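Local coordinates for protein transcriptional regulator, LRP/AsnC family (Neisseria meningitidis, PDB 2P5V) that probably binds DNA in a sequence-specific manner as a transcriptional regulator of the Lrp/AsnC family, and binds calcium ions, at residues V76-A81 / E107-L112. Sequence-based numbering, arbitrary orientation.
Sequences VSIRKA and ETDYLL. With CA (calcium ion), chain B.
The ring of Y110 meets I78 with one edge: I78 CB lies in the ring plane there, while I78 CD1 reaches Y110 CE2 obliquely at 3.6 Å. The second flat group, the D109 carboxylate, is divided between chain and metal. Its OD2 accepts the backbone N-H of I78 on the anti side, 19° out of plane (I78 N to D109 OD2, 2.9 Å), and D109 OD1 binds the calcium ion at 2.4 Å. CG of D109 stands anti to its own carbonyl carbon (chi1 -57°), and the carboxylate reaches the N-H of I78 at the end of strand 70-78. E107 O binds the same calcium ion at 2.2 Å, as does D138 OD2 of a second subunit, so the site bridges two chains. One water links S77 OG, E107 O and D109 N; another lies within hydrogen-bonding distance of I78 O and D109 OD2, though it has more acceptors in reach than protons to give. Next to this site, V76 and Y110 form an antiparallel hydrogen-bonded pair, nearly straight from V76 N to Y110 O (2.9 Å, 177°) and returned from Y110 N to V76 O (3.1 Å), and V76 CG2 packs on L112 CD1. Strand 110-116 lies between strands 70-78 and 98-104 in the antiparallel sheet of the Lrp/AsnC ligand-binding domain. Helix 84-94 packs on the face bearing V76, Y110 and L112, with F88 against the Y110 ring, and strand 136-150 borders strand 70-78 on its other side.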
ATOM      1  N   VAL G  76     -12.057   8.819  -3.233  1.00 48.53           N
ATOM      2  CA  VAL G  76     -13.240   8.236  -2.599  1.00 46.98           C
ATOM      3  C   VAL G  76     -13.424   6.769  -2.982  1.00 46.27           C
ATOM      4  O   VAL G  76     -13.315   6.390  -4.160  1.00 43.54           O
ATOM      5  CB  VAL G  76     -14.534   9.040  -2.951  1.00 47.42           C
ATOM      6  CG1 VAL G  76     -15.763   8.449  -2.238  1.00 44.02           C
ATOM      7  CG2 VAL G  76     -14.357  10.507  -2.572  1.00 42.05           C
ATOM      8  N   SER G  77     -13.693   5.963  -1.960  1.00 39.47           N
ATOM      9  CA  SER G  77     -14.016   4.567  -2.113  1.00 44.86           C
ATOM     10  C   SER G  77     -15.500   4.475  -1.923  1.00 43.97           C
ATOM     11  O   SER G  77     -16.050   4.914  -0.905  1.00 39.17           O
ATOM     12  CB  SER G  77     -13.313   3.690  -1.063  1.00 42.53           C
ATOM     13  OG  SER G  77     -11.916   3.893  -1.096  1.00 63.68           O
ATOM     14  N   ILE G  78     -16.138   3.893  -2.917  1.00 42.05           N
ATOM     15  CA  ILE G  78     -17.560   3.747  -2.935  1.00 44.02           C
ATOM     16  C   ILE G  78     -17.918   2.503  -2.123  1.00 46.36           C
ATOM     17  O   ILE G  78     -17.125   1.562  -2.017  1.00 46.82           O
ATOM     18  CB  ILE G  78     -18.054   3.664  -4.410  1.00 44.61           C
ATOM     19  CG1 ILE G  78     -19.467   4.236  -4.547  1.00 49.13           C
ATOM     20  CG2 ILE G  78     -17.927   2.234  -4.967  1.00 45.39           C
ATOM     21  CD1 ILE G  78     -19.535   5.716  -4.266  1.00 44.42           C
ATOM     22  N   ARG G  79     -19.098   2.511  -1.521  1.00 46.97           N
ATOM     23  CA  ARG G  79     -19.604   1.318  -0.860  1.00 48.11           C
ATOM     24  C   ARG G  79     -20.238   0.403  -1.892  1.00 45.11           C
ATOM     25  O   ARG G  79     -20.900   0.868  -2.817  1.00 51.34           O
ATOM     26  CB  ARG G  79     -20.613   1.692   0.218  1.00 52.29           C
ATOM     27  CG  ARG G  79     -21.658   0.626   0.537  1.00 60.95           C
ATOM     28  CD  ARG G  79     -22.694   1.131   1.536  1.00 66.47           C
ATOM     29  NE  ARG G  79     -22.170   1.090   2.896  1.00 70.21           N
ATOM     30  CZ  ARG G  79     -21.414   2.029   3.458  1.00 73.34           C
ATOM     31  NH1 ARG G  79     -21.070   3.135   2.802  1.00 72.86           N
ATOM     32  NH2 ARG G  79     -20.996   1.855   4.701  1.00 79.06           N
ATOM     33  N   LYS G  80     -20.017  -0.898  -1.730  1.00 41.52           N
ATOM     34  CA  LYS G  80     -20.589  -1.918  -2.602  1.00 46.19           C
ATOM     35  C   LYS G  80     -22.001  -2.179  -2.119  1.00 50.34           C
ATOM     36  O   LYS G  80     -22.230  -3.007  -1.233  1.00 52.19           O
ATOM     37  CB  LYS G  80     -19.744  -3.202  -2.555  1.00 49.28           C
ATOM     38  CG  LYS G  80     -20.367  -4.465  -3.183  1.00 58.99           C
ATOM     39  CD  LYS G  80     -20.648  -4.329  -4.668  1.00 57.39           C
ATOM     40  CE  LYS G  80     -21.148  -5.657  -5.238  1.00 57.45           C
ATOM     41  NZ  LYS G  80     -21.117  -5.690  -6.731  1.00 41.94           N
ATOM     42  N   ALA G  81     -22.935  -1.419  -2.669  1.00 47.41           N
ATOM     43  CA  ALA G  81     -24.343  -1.620  -2.411  1.00 54.75           C
ATOM     44  C   ALA G  81     -25.104  -1.126  -3.618  1.00 59.98           C
ATOM     45  O   ALA G  81     -24.594  -0.315  -4.401  1.00 60.61           O
ATOM     46  CB  ALA G  81     -24.779  -0.868  -1.170  1.00 53.35           C
ATOM     47  N   GLU G 107      -7.033   1.893  -8.220  1.00 46.84           N
ATOM     48  CA  GLU G 107      -7.563   1.536  -6.900  1.00 47.66           C
ATOM     49  C   GLU G 107      -8.556   2.573  -6.370  1.00 46.94           C
ATOM     50  O   GLU G 107      -9.527   2.222  -5.691  1.00 46.51           O
ATOM     51  CB  GLU G 107      -6.434   1.271  -5.896  1.00 49.74           C
ATOM     52  CG  GLU G 107      -5.863   2.470  -5.197  1.00 62.31           C
ATOM     53  CD  GLU G 107      -4.790   2.075  -4.193  1.00 69.01           C
ATOM     54  OE1 GLU G 107      -5.123   1.376  -3.205  1.00 67.49           O
ATOM     55  OE2 GLU G 107      -3.617   2.467  -4.395  1.00 75.82           O
ATOM     56  N   THR G 108      -8.313   3.843  -6.671  1.00 44.90           N
ATOM     57  CA  THR G 108      -9.254   4.905  -6.329  1.00 46.95           C
ATOM     58  C   THR G 108     -10.518   4.800  -7.202  1.00 48.27           C
ATOM     59  O   THR G 108     -10.432   4.903  -8.430  1.00 45.63           O
ATOM     60  CB  THR G 108      -8.594   6.272  -6.523  1.00 47.37           C
ATOM     61  OG1 THR G 108      -7.456   6.375  -5.653  1.00 47.77           O
ATOM     62  CG2 THR G 108      -9.570   7.403  -6.241  1.00 44.82           C
ATOM     63  N   ASP G 109     -11.677   4.590  -6.572  1.00 45.83           N
ATOM     64  CA  ASP G 109     -12.948   4.464  -7.300  1.00 46.02           C
ATOM     65  C   ASP G 109     -13.364   5.774  -7.971  1.00 49.41           C
ATOM     66  O   ASP G 109     -13.741   5.788  -9.148  1.00 38.73           O
ATOM     67  CB  ASP G 109     -14.079   4.006  -6.366  1.00 48.61           C
ATOM     68  CG  ASP G 109     -13.764   2.704  -5.668  1.00 49.34           C
ATOM     69  OD1 ASP G 109     -12.781   2.051  -6.063  1.00 54.07           O
ATOM     70  OD2 ASP G 109     -14.477   2.333  -4.716  1.00 48.43           O
ATOM     71  N   TYR G 110     -13.341   6.854  -7.194  1.00 43.48           N
ATOM     72  CA  TYR G 110     -13.638   8.193  -7.685  1.00 50.93           C
ATOM     73  C   TYR G 110     -12.559   9.179  -7.256  1.00 46.02           C
ATOM     74  O   TYR G 110     -12.142   9.187  -6.089  1.00 50.16           O
ATOM     75  CB  TYR G 110     -14.987   8.666  -7.165  1.00 42.85           C
ATOM     76  CG  TYR G 110     -16.151   7.861  -7.673  1.00 48.72           C
ATOM     77  CD1 TYR G 110     -16.746   8.165  -8.890  1.00 49.31           C
ATOM     78  CD2 TYR G 110     -16.662   6.802  -6.936  1.00 47.13           C
ATOM     79  CE1 TYR G 110     -17.809   7.435  -9.366  1.00 43.18           C
ATOM     80  CE2 TYR G 110     -17.725   6.070  -7.398  1.00 57.95           C
ATOM     81  CZ  TYR G 110     -18.300   6.389  -8.617  1.00 55.44           C
ATOM     82  OH  TYR G 110     -19.372   5.662  -9.072  1.00 46.95           O
ATOM     83  N   LEU G 111     -12.095   9.994  -8.199  1.00 47.58           N
ATOM     84  CA  LEU G 111     -11.206  11.109  -7.874  1.00 45.55           C
ATOM     85  C   LEU G 111     -11.934  12.436  -8.012  1.00 47.07           C
ATOM     86  O   LEU G 111     -12.452  12.752  -9.076  1.00 48.76           O
ATOM     87  CB  LEU G 111      -9.985  11.120  -8.762  1.00 46.83           C
ATOM     88  CG  LEU G 111      -8.974  12.203  -8.350  1.00 55.43           C
ATOM     89  CD1 LEU G 111      -8.372  11.956  -6.916  1.00 43.06           C
ATOM     90  CD2 LEU G 111      -7.889  12.308  -9.407  1.00 47.84           C
ATOM     91  N   LEU G 112     -11.943  13.208  -6.926  1.00 46.48           N
ATOM     92  CA  LEU G 112     -12.629  14.482  -6.850  1.00 48.14           C
ATOM     93  C   LEU G 112     -11.612  15.614  -6.732  1.00 49.91           C
ATOM     94  O   LEU G 112     -10.576  15.466  -6.090  1.00 51.02           O
ATOM     95  CB  LEU G 112     -13.566  14.509  -5.647  1.00 41.67           C
ATOM     96  CG  LEU G 112     -14.855  13.679  -5.721  1.00 53.04           C
ATOM     97  CD1 LEU G 112     -14.572  12.206  -5.939  1.00 50.12           C
ATOM     98  CD2 LEU G 112     -15.658  13.877  -4.447  1.00 50.44           C
TER
HETATM   99 CA    CA B1003     -11.049   0.638  -5.282  1.00 57.72          CA
HETATM  100  O   HOH W   1     -10.949   3.757  -3.707  1.00 48.24           O
HETATM  101  O   HOH W   2     -14.511   0.309  -2.848  1.00 76.52           O